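KLLA0E08119p (Kluyveromyces lactis, PDB 3VA7) probably catalyses the biotin-dependent, ATP-driven carboxylation of urea to urea-1-carboxylate, this chain being the urea carboxylase part of a longer bifunctional enzyme. Local coordinates at residues V44-M47 against K48-R52; T84-E87 against T88-I92; D336-E339 against W340-I344; T444-D447 against Y448-S451. One frame throughout, in Å; residues are numbered along the deposited sequence.

Contact 1: residues V44-M47 against K48-R52; sequences VRIM and KTLKR
Arg45 reaches Thr49, one helical turn further on, because its CG leaves opposite the backbone nitrogen (chi1 176°) and the chain then bends at chi2 (-109°), which lays the guanidinium beside the threonine. Thr49 keeps OG1 on the side of its own backbone N, where Arg45 NH1 delivers a hydrogen bond of 2.7 Å to that oxygen. The bond is nearly straight, at 167°, and OG1 lies close to the guanidinium plane, so the N-H is used in its natural direction. A long, many-handed arginine suits this place: NE is hydrogen-bonded to His326 NE2, and NH2 makes salt bridges with Asp336 and Glu330. Thr49 OG1 is also hydrogen-bonded to Asp336, so the buried hydroxyl has two partners. Further round the helix, Ile46 and Leu50 lie side by side, with Ile46 CG2 4.1 Å from Leu50 CD1, and Leu50 N donates a hydrogen bond of 3.0 Å to Ile46 O. These residues belong to helix 40-53, the crossover of a beta-alpha-beta unit in the biotin carboxylase N-terminal domain. Ile46, Met47 and Leu50 rest on strand 33-36, Met47 and Leu50 also meet strand 56-61, and Arg45 and Thr49 face helix 337-345.

Contact 2: residues T84-E87 against T88-I92; sequences TAAE and TYLDI
Thr88 turns its hydroxyl back over the carbonyl of Thr84, four residues earlier, and its OG1 donates a hydrogen bond of 2.7 Å to Thr84 O from above the carbonyl plane. A chi1 of 49°, which sets OG1 between the backbone N and the carbonyl carbon, makes this possible. Thr88 N adds a weak bond to the same oxygen, so a single residue supplies both donors. Leu90 points toward residues 84-87: its CD1 packs against the methyl of Ala85, at 3.7 Å from CB, and also touches Ala86, small residues that let the leucine lie close. Leu90 N also donates a hydrogen bond to Ala85 O, at 3.1 Å. Glu87 and Thr84 bond reciprocally. In an ST motif Glu87 N donates to Thr84 OG1 at 3.0 Å, while Glu87 OE1 accepts from Thr84 N at 3.3 Å on its anti side, the donor tilted 27° from the carboxylate plane. A valine in place of Thr88 would probably leave Thr84 O with little more than the weak backbone bond and let the turn shift. Tyr89 OH is held by Asp65 and Ser62, and Asp91 N-caps helix 92-101 through Lys94 N. The chemistry implies that this loop is shaped by side-chain bonds to its backbone, from Thr88 OG1, Thr84 OG1 and Glu87 OE1, together with a few backbone bonds, including that of the type I turn Thr88-Asp91.

Contact 3: residues D336-E339 against W340-I344; sequences DLVE and WMLRI
Val338 lies alongside Leu342, its CG1 3.9 Å from Leu342 CD1, both side chains pointing the same way off the first turns of helix 337-345. This capped helix falls in the carbamoyl-phosphate synthase-type ATP-binding region of the biotin carboxylase. Val338 has CG1 opposite its backbone nitrogen (chi1 167°), which sets that methyl on the Leu342 side. The two apolar chains suit the face turned to helix 40-53, where Val338 meets Ile46 and Leu342 meets Leu50. Asp336 is the N-cap: its OD2 accepts from Glu339 N at 3.1 Å, approached from well above the carboxylate plane. A short acidic side chain fits here, since it can fold back onto an amide of the first turn, with Arg52 as a further partner of its carboxylate. Regular bonds then follow, Trp340 N to Asp336 O at 3.1 Å and Met341 N to Leu337 O at 2.8 Å. The Glu339 chain is extended (chi1 177°) and its OE2 forms a salt bridge with Arg52, whereas Arg343 pairs with Asp348. Glu339 OE1 and Arg343 NH1 are 5.2 Å apart, not in contact, though their opposite charges probably attract weakly. On another side of the helix the Trp340 indole, also touching Met242 of strand 235-244, passes obliquely by the cap residue, with its CD1 3.6 Å from Asp336 O.

Contact 4: residues T444-D447 against Y448-S451; sequences TNID and YLRS
An ST turn leads into helix 446-454 of the biotin carboxylase C-terminal domain, and in the first turns of that helix Arg450 reaches back across Ile446 while Leu449 meets Asn445. In the turn, Thr444 OG1 accepts from Ile446 N at 3.2 Å. Arg450 runs extended from CG to NE and lays one face of its guanidinium over Ile446, whose CG1 sits beneath the centre of the group, 3.7 Å from Arg450 CZ. An isoleucine suits this position because its long branch, carried opposite the backbone N (chi1 -169°), gives the flat cation an apolar bed. The polar rim is used elsewhere, NH2 bonding Leu434 O of helix 423-435. Were the arginine replaced by alanine, Ile446 CG1 would probably lose its cover and Leu434 O this donor. Asn445 crosses Leu449, with OD1 3.3 Å from Leu449 CD2 and ND2 3.5 Å from Leu449 CD1. Although it occupies the N-cap position, Asn445 makes no capping bond. Its amide pairs instead with Tyr369 N and Arg367 O of strand 362-372, a task for which a group carrying both donor and acceptor is apt. Tyr448 meets Phe377 and Tyr473 edge-to-face, and the Tyr473 hydroxyl is hydrogen-bonded to Asp447 OD2. A water donates to Thr444 O at 3.2 Å and accepts a weak bond from Tyr448 N at 3.4 Å.

All four contacts lie in the biotin carboxylation region and follow one another along the chain in numerical order. Contacts 1 and 3 are the only pair that touch, with centres about 11 Å apart: helix 40-53 of the N-terminal domain packs on helix 337-345 by apolar contacts and salt bridges, joining that domain to the ATP-binding part of the biotin carboxylase. Contact 2, also in the N-terminal domain and about 23 Å from contact 1 between centres, follows strand 76-79, an outermost strand of the parallel sheet that also holds strands 33-36 and 56-61. Contact 4 lies about 28 Å from contact 1 between centres, in the C-terminal domain. Contacts 2 and 4 are thus separate local structures.

Contact 1: residues V44-M47 against K48-R52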
loop_
_atom_site.group_PDB
_atom_site.type_symbol
_atom_site.label_atom_id
_atom_site.label_comp_id
_atom_site.label_asym_id
_atom_site.label_seq_id
_atom_site.Cartn_x
_atom_site.Cartn_y
_atom_site.Cartn_z
ATOM N N VAL A 44 18.645 11.798 16.202
ATOM C CA VAL A 44 19.444 10.896 15.441
ATOM C C VAL A 44 20.838 11.497 15.200
ATOM O O VAL A 44 21.857 10.776 15.285
ATOM C CB VAL A 44 18.773 10.519 14.095
ATOM C CG1 VAL A 44 19.742 9.732 13.221
ATOM C CG2 VAL A 44 17.479 9.707 14.318
ATOM N N ARG A 45 20.912 12.793 14.910
ATOM C CA ARG A 45 22.210 13.365 14.616
ATOM C C ARG A 45 23.100 13.471 15.880
ATOM O O ARG A 45 24.314 13.248 15.779
ATOM C CB ARG A 45 22.084 14.704 13.865
ATOM C CG ARG A 45 23.448 15.422 13.617
ATOM C CD ARG A 45 23.563 16.636 14.473
ATOM N NE ARG A 45 24.869 17.281 14.513
ATOM C CZ ARG A 45 25.975 16.736 15.024
ATOM N NH1 ARG A 45 25.970 15.510 15.524
ATOM N NH2 ARG A 45 27.100 17.445 15.064
ATOM N N ILE A 46 22.514 13.764 17.046
ATOM C CA ILE A 46 23.284 13.916 18.266
ATOM C C ILE A 46 23.813 12.548 18.573
ATOM O O ILE A 46 24.994 12.381 18.919
ATOM C CB ILE A 46 22.423 14.485 19.437
ATOM C CG1 ILE A 46 22.281 15.996 19.315
ATOM C CG2 ILE A 46 22.957 14.131 20.811
ATOM C CD1 ILE A 46 21.008 16.580 20.035
ATOM N N MET A 47 22.976 11.542 18.403
ATOM C CA MET A 47 23.445 10.153 18.649
ATOM C C MET A 47 24.608 9.655 17.789
ATOM O O MET A 47 25.383 8.826 18.262
ATOM C CB MET A 47 22.292 9.154 18.583
ATOM C CG MET A 47 21.257 9.420 19.688
ATOM S SD MET A 47 19.772 8.425 19.508
ATOM C CE MET A 47 18.761 9.199 20.793
ATOM N N LYS A 48 24.751 10.140 16.545
ATOM C CA LYS A 48 25.882 9.673 15.736
ATOM C C LYS A 48 27.160 10.145 16.391
ATOM O O LYS A 48 28.145 9.394 16.448
ATOM C CB LYS A 48 25.887 10.230 14.315
ATOM C CG LYS A 48 24.821 9.722 13.424
ATOM C CD LYS A 48 25.275 9.771 11.949
ATOM C CE LYS A 48 26.500 10.713 11.658
ATOM N NZ LYS A 48 27.261 10.330 10.379
ATOM N N THR A 49 27.135 11.379 16.892
ATOM C CA THR A 49 28.317 11.934 17.450
ATOM C C THR A 49 28.571 11.155 18.722
ATOM O O THR A 49 29.711 10.710 18.986
ATOM C CB THR A 49 28.139 13.417 17.710
ATOM O OG1 THR A 49 28.071 14.136 16.462
ATOM C CG2 THR A 49 29.257 13.942 18.561
ATOM N N LEU A 50 27.515 10.960 19.507
ATOM C CA LEU A 50 27.708 10.296 20.777
ATOM C C LEU A 50 28.347 8.954 20.521
ATOM O O LEU A 50 29.430 8.673 21.046
ATOM C CB LEU A 50 26.404 10.133 21.547
ATOM C CG LEU A 50 25.854 11.390 22.251
ATOM C CD1 LEU A 50 24.563 11.000 22.899
ATOM C CD2 LEU A 50 26.796 12.056 23.273
ATOM N N LYS A 51 27.718 8.151 19.657
ATOM C CA LYS A 51 28.307 6.889 19.250
ATOM C C LYS A 51 29.788 7.041 18.913
ATOM O O LYS A 51 30.600 6.345 19.507
ATOM C CB LYS A 51 27.552 6.227 18.095
ATOM C CG LYS A 51 28.120 4.831 17.672
ATOM C CD LYS A 51 26.963 3.928 17.137
ATOM C CE LYS A 51 27.384 2.780 16.164
ATOM N NZ LYS A 51 27.232 3.148 14.669
ATOM N N ARG A 52 30.130 7.925 17.972
ATOM C CA ARG A 52 31.524 8.039 17.538
ATOM C C ARG A 52 32.421 8.345 18.726
ATOM O O ARG A 52 33.558 7.908 18.759
ATOM C CB ARG A 52 31.697 9.079 16.432
ATOM C CG ARG A 52 33.147 9.426 16.095
ATOM C CD ARG A 52 33.269 10.396 14.862
ATOM N NE ARG A 52 32.743 11.750 15.153
ATOM C CZ ARG A 52 33.335 12.641 15.959
ATOM N NH1 ARG A 52 34.513 12.377 16.554
ATOM N NH2 ARG A 52 32.742 13.807 16.177
#

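Contact 2: residues T84-E87 against T88-I92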
loop_
_atom_site.group_PDB
_atom_site.type_symbol
_atom_site.label_atom_id
_atom_site.label_comp_id
_atom_site.label_asym_id
_atom_site.label_seq_id
_atom_site.Cartn_x
_atom_site.Cartn_y
_atom_site.Cartn_z
ATOM N N THR A 84 0.915 14.057 23.195
ATOM C CA THR A 84 1.183 15.432 22.808
ATOM C C THR A 84 2.572 15.909 23.216
ATOM O O THR A 84 3.187 15.372 24.139
ATOM C CB THR A 84 0.163 16.399 23.423
ATOM O OG1 THR A 84 0.200 16.263 24.855
ATOM C CG2 THR A 84 -1.262 16.123 22.886
ATOM N N ALA A 85 3.045 16.949 22.534
ATOM C CA ALA A 85 4.239 17.649 22.971
ATOM C C ALA A 85 4.211 17.960 24.478
ATOM O O ALA A 85 5.204 17.786 25.167
ATOM C CB ALA A 85 4.430 18.946 22.145
ATOM N N ALA A 86 3.074 18.426 24.988
ATOM C CA ALA A 86 2.991 18.834 26.396
ATOM C C ALA A 86 3.018 17.640 27.355
ATOM O O ALA A 86 3.616 17.697 28.425
ATOM C CB ALA A 86 1.776 19.693 26.614
ATOM N N GLU A 87 2.381 16.553 26.927
ATOM C CA GLU A 87 2.269 15.300 27.702
ATOM C C GLU A 87 3.608 14.590 27.922
ATOM O O GLU A 87 3.754 13.800 28.860
ATOM C CB GLU A 87 1.351 14.355 26.936
ATOM C CG GLU A 87 0.198 13.775 27.719
ATOM C CD GLU A 87 -1.113 13.889 26.940
ATOM O OE1 GLU A 87 -1.132 13.597 25.706
ATOM O OE2 GLU A 87 -2.119 14.298 27.576
ATOM N N THR A 88 4.565 14.871 27.032
ATOM C CA THR A 88 5.818 14.101 26.925
ATOM C C THR A 88 7.124 14.936 26.839
ATOM O O THR A 88 7.754 15.233 27.865
ATOM C CB THR A 88 5.743 13.093 25.747
ATOM O OG1 THR A 88 5.270 13.766 24.571
ATOM C CG2 THR A 88 4.819 11.883 26.074
ATOM N N TYR A 89 7.543 15.319 25.638
ATOM C CA TYR A 89 8.828 16.023 25.481
ATOM C C TYR A 89 9.002 17.279 26.362
ATOM O O TYR A 89 10.126 17.575 26.808
ATOM C CB TYR A 89 9.119 16.285 24.001
ATOM C CG TYR A 89 9.218 14.980 23.220
ATOM C CD1 TYR A 89 8.196 14.561 22.373
ATOM C CD2 TYR A 89 10.319 14.128 23.389
ATOM C CE1 TYR A 89 8.273 13.354 21.694
ATOM C CE2 TYR A 89 10.414 12.920 22.705
ATOM C CZ TYR A 89 9.388 12.542 21.864
ATOM O OH TYR A 89 9.501 11.348 21.205
ATOM N N LEU A 90 7.883 17.967 26.651
ATOM C CA LEU A 90 7.863 19.236 27.401
ATOM C C LEU A 90 7.751 19.095 28.917
ATOM O O LEU A 90 7.872 20.082 29.642
ATOM C CB LEU A 90 6.709 20.109 26.921
ATOM C CG LEU A 90 6.855 20.666 25.521
ATOM C CD1 LEU A 90 5.512 21.116 24.984
ATOM C CD2 LEU A 90 7.918 21.776 25.503
ATOM N N ASP A 91 7.513 17.875 29.388
ATOM C CA ASP A 91 7.227 17.620 30.800
ATOM C C ASP A 91 8.546 17.413 31.476
ATOM O O ASP A 91 9.119 16.320 31.421
ATOM C CB ASP A 91 6.303 16.381 30.973
ATOM C CG ASP A 91 5.797 16.189 32.433
ATOM O OD1 ASP A 91 4.600 16.441 32.679
ATOM O OD2 ASP A 91 6.580 15.774 33.322
ATOM N N ILE A 92 9.029 18.483 32.101
ATOM C CA ILE A 92 10.326 18.478 32.762
ATOM C C ILE A 92 10.447 17.312 33.741
ATOM O O ILE A 92 11.526 16.722 33.907
ATOM C CB ILE A 92 10.578 19.809 33.488
ATOM C CG1 ILE A 92 10.577 20.975 32.474
ATOM C CG2 ILE A 92 11.846 19.737 34.347
ATOM C CD1 ILE A 92 10.770 22.388 33.070
#

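Contact 3: residues D336-E339 against W340-I344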
loop_
_atom_site.group_PDB
_atom_site.type_symbol
_atom_site.label_atom_id
_atom_site.label_comp_id
_atom_site.label_asym_id
_atom_site.label_seq_id
_atom_site.Cartn_x
_atom_site.Cartn_y
_atom_site.Cartn_z
ATOM N N ASP A 336 32.570 19.239 14.355
ATOM C CA ASP A 336 31.361 18.644 14.808
ATOM C C ASP A 336 30.924 19.518 16.013
ATOM O O ASP A 336 31.478 19.401 17.123
ATOM C CB ASP A 336 31.617 17.183 15.165
ATOM C CG ASP A 336 30.406 16.488 15.784
ATOM O OD1 ASP A 336 30.444 15.230 15.831
ATOM O OD2 ASP A 336 29.432 17.168 16.252
ATOM N N LEU A 337 29.921 20.371 15.775
ATOM C CA LEU A 337 29.392 21.292 16.793
ATOM C C LEU A 337 28.806 20.621 18.056
ATOM O O LEU A 337 29.101 21.043 19.160
ATOM C CB LEU A 337 28.378 22.227 16.152
ATOM C CG LEU A 337 28.985 23.158 15.094
ATOM C CD1 LEU A 337 27.839 24.051 14.653
ATOM C CD2 LEU A 337 30.255 24.021 15.606
ATOM N N VAL A 338 28.008 19.571 17.905
ATOM C CA VAL A 338 27.606 18.728 19.053
ATOM C C VAL A 338 28.809 18.255 19.860
ATOM O O VAL A 338 28.758 18.247 21.070
ATOM C CB VAL A 338 26.656 17.547 18.646
ATOM C CG1 VAL A 338 26.489 16.471 19.773
ATOM C CG2 VAL A 338 25.297 18.076 18.186
ATOM N N GLU A 339 29.892 17.851 19.209
ATOM C CA GLU A 339 31.066 17.347 19.962
ATOM C C GLU A 339 31.587 18.482 20.858
ATOM O O GLU A 339 31.754 18.297 22.066
ATOM C CB GLU A 339 32.197 16.904 19.031
ATOM C CG GLU A 339 33.453 16.437 19.805
ATOM C CD GLU A 339 34.615 16.001 18.918
ATOM O OE1 GLU A 339 35.721 15.761 19.461
ATOM O OE2 GLU A 339 34.438 15.928 17.693
ATOM N N TRP A 340 31.830 19.644 20.233
ATOM C CA TRP A 340 32.189 20.860 20.923
ATOM C C TRP A 340 31.261 21.169 22.090
ATOM O O TRP A 340 31.716 21.330 23.200
ATOM C CB TRP A 340 32.217 22.002 19.944
ATOM C CG TRP A 340 33.510 22.150 19.272
ATOM C CD1 TRP A 340 34.209 21.183 18.557
ATOM C CD2 TRP A 340 34.324 23.330 19.250
ATOM N NE1 TRP A 340 35.419 21.701 18.105
ATOM C CE2 TRP A 340 35.505 23.016 18.496
ATOM C CE3 TRP A 340 34.181 24.625 19.794
ATOM C CZ2 TRP A 340 36.518 23.963 18.272
ATOM C CZ3 TRP A 340 35.157 25.564 19.558
ATOM C CH2 TRP A 340 36.321 25.234 18.816
ATOM N N MET A 341 29.969 21.231 21.856
ATOM C CA MET A 341 29.038 21.465 22.931
ATOM C C MET A 341 29.321 20.487 24.079
ATOM O O MET A 341 29.443 20.886 25.246
ATOM C CB MET A 341 27.602 21.279 22.450
ATOM C CG MET A 341 27.085 22.347 21.438
ATOM S SD MET A 341 25.381 22.035 20.915
ATOM C CE MET A 341 24.441 22.004 22.422
ATOM N N LEU A 342 29.450 19.210 23.769
ATOM C CA LEU A 342 29.604 18.250 24.835
ATOM C C LEU A 342 30.878 18.555 25.646
ATOM O O LEU A 342 30.857 18.530 26.885
ATOM C CB LEU A 342 29.608 16.818 24.281
ATOM C CG LEU A 342 28.243 16.331 23.785
ATOM C CD1 LEU A 342 28.357 15.074 22.865
ATOM C CD2 LEU A 342 27.295 16.066 24.923
ATOM N N ARG A 343 31.965 18.854 24.943
ATOM C CA ARG A 343 33.238 18.991 25.565
ATOM C C ARG A 343 33.216 20.247 26.412
ATOM O O ARG A 343 33.741 20.233 27.542
ATOM C CB ARG A 343 34.356 19.073 24.539
ATOM C CG ARG A 343 34.703 17.761 23.791
ATOM C CD ARG A 343 36.052 17.922 23.058
ATOM N NE ARG A 343 36.972 18.704 23.909
ATOM C CZ ARG A 343 38.205 19.134 23.585
ATOM N NH1 ARG A 343 38.758 18.866 22.387
ATOM N NH2 ARG A 343 38.890 19.859 24.484
ATOM N N ILE A 344 32.572 21.305 25.899
ATOM C CA ILE A 344 32.500 22.554 26.626
ATOM C C ILE A 344 31.676 22.387 27.888
ATOM O O ILE A 344 32.032 22.933 28.926
ATOM C CB ILE A 344 31.877 23.706 25.788
ATOM C CG1 ILE A 344 32.852 24.154 24.705
ATOM C CG2 ILE A 344 31.421 24.880 26.709
ATOM C CD1 ILE A 344 32.207 24.995 23.662
#

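Contact 4: residues T444-D447 against Y448-S451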
loop_
_atom_site.group_PDB
_atom_site.type_symbol
_atom_site.label_atom_id
_atom_site.label_comp_id
_atom_site.label_asym_id
_atom_site.label_seq_id
_atom_site.Cartn_x
_atom_site.Cartn_y
_atom_site.Cartn_z
ATOM N N THR A 444 5.262 15.739 0.024
ATOM C CA THR A 444 6.468 16.433 0.447
ATOM C C THR A 444 6.540 17.768 -0.239
ATOM O O THR A 444 5.659 18.111 -1.026
ATOM C CB THR A 444 7.779 15.627 0.156
ATOM O OG1 THR A 444 8.088 15.584 -1.255
ATOM C CG2 THR A 444 7.671 14.195 0.736
ATOM N N ASN A 445 7.584 18.520 0.068
ATOM C CA ASN A 445 7.761 19.815 -0.528
ATOM C C ASN A 445 8.893 19.722 -1.523
ATOM O O ASN A 445 9.513 20.701 -1.868
ATOM C CB ASN A 445 7.992 20.882 0.559
ATOM C CG ASN A 445 9.320 20.662 1.385
ATOM O OD1 ASN A 445 9.855 19.562 1.491
ATOM N ND2 ASN A 445 9.824 21.740 1.963
ATOM N N ILE A 446 9.168 18.524 -2.005
ATOM C CA ILE A 446 10.374 18.311 -2.788
ATOM C C ILE A 446 10.330 19.128 -4.071
ATOM O O ILE A 446 11.303 19.756 -4.463
ATOM C CB ILE A 446 10.641 16.788 -3.033
ATOM C CG1 ILE A 446 12.014 16.523 -3.607
ATOM C CG2 ILE A 446 9.536 16.082 -3.893
ATOM C CD1 ILE A 446 13.193 17.092 -2.807
ATOM N N ASP A 447 9.180 19.097 -4.724
ATOM C CA ASP A 447 8.987 19.760 -5.984
ATOM C C ASP A 447 9.093 21.253 -5.780
ATOM O O ASP A 447 9.718 21.918 -6.564
ATOM C CB ASP A 447 7.618 19.419 -6.609
ATOM C CG ASP A 447 7.483 19.989 -8.012
ATOM O OD1 ASP A 447 8.289 19.570 -8.856
ATOM O OD2 ASP A 447 6.642 20.896 -8.252
ATOM N N TYR A 448 8.441 21.776 -4.756
ATOM C CA TYR A 448 8.613 23.177 -4.337
ATOM C C TYR A 448 10.098 23.552 -4.099
ATOM O O TYR A 448 10.595 24.552 -4.606
ATOM C CB TYR A 448 7.804 23.349 -3.077
ATOM C CG TYR A 448 7.942 24.647 -2.378
ATOM C CD1 TYR A 448 8.712 24.736 -1.220
ATOM C CD2 TYR A 448 7.240 25.781 -2.812
ATOM C CE1 TYR A 448 8.813 25.918 -0.524
ATOM C CE2 TYR A 448 7.339 26.983 -2.128
ATOM C CZ TYR A 448 8.126 27.046 -0.980
ATOM O OH TYR A 448 8.256 28.215 -0.264
ATOM N N LEU A 449 10.800 22.706 -3.361
ATOM C CA LEU A 449 12.241 22.864 -3.158
ATOM C C LEU A 449 12.997 22.912 -4.467
ATOM O O LEU A 449 13.904 23.723 -4.608
ATOM C CB LEU A 449 12.832 21.725 -2.294
ATOM C CG LEU A 449 12.968 21.815 -0.771
ATOM C CD1 LEU A 449 12.259 23.007 -0.178
ATOM C CD2 LEU A 449 12.527 20.509 -0.128
ATOM N N ARG A 450 12.632 22.047 -5.408
ATOM C CA ARG A 450 13.375 21.867 -6.671
ATOM C C ARG A 450 13.332 23.124 -7.526
ATOM O O ARG A 450 14.361 23.619 -8.039
ATOM C CB ARG A 450 12.776 20.711 -7.463
ATOM C CG ARG A 450 13.502 19.417 -7.293
ATOM C CD ARG A 450 12.539 18.330 -7.561
ATOM N NE ARG A 450 13.103 17.056 -7.180
ATOM C CZ ARG A 450 12.413 15.923 -7.204
ATOM N NH1 ARG A 450 11.149 15.974 -7.584
ATOM N NH2 ARG A 450 12.975 14.758 -6.863
ATOM N N SER A 451 12.108 23.607 -7.654
ATOM C CA SER A 451 11.777 24.853 -8.274
ATOM C C SER A 451 12.556 26.042 -7.657
ATOM O O SER A 451 13.139 26.844 -8.404
ATOM C CB SER A 451 10.265 25.039 -8.195
ATOM O OG SER A 451 9.967 26.399 -7.994
HETATM O O HOH W 1 5.678 20.083 -3.576
#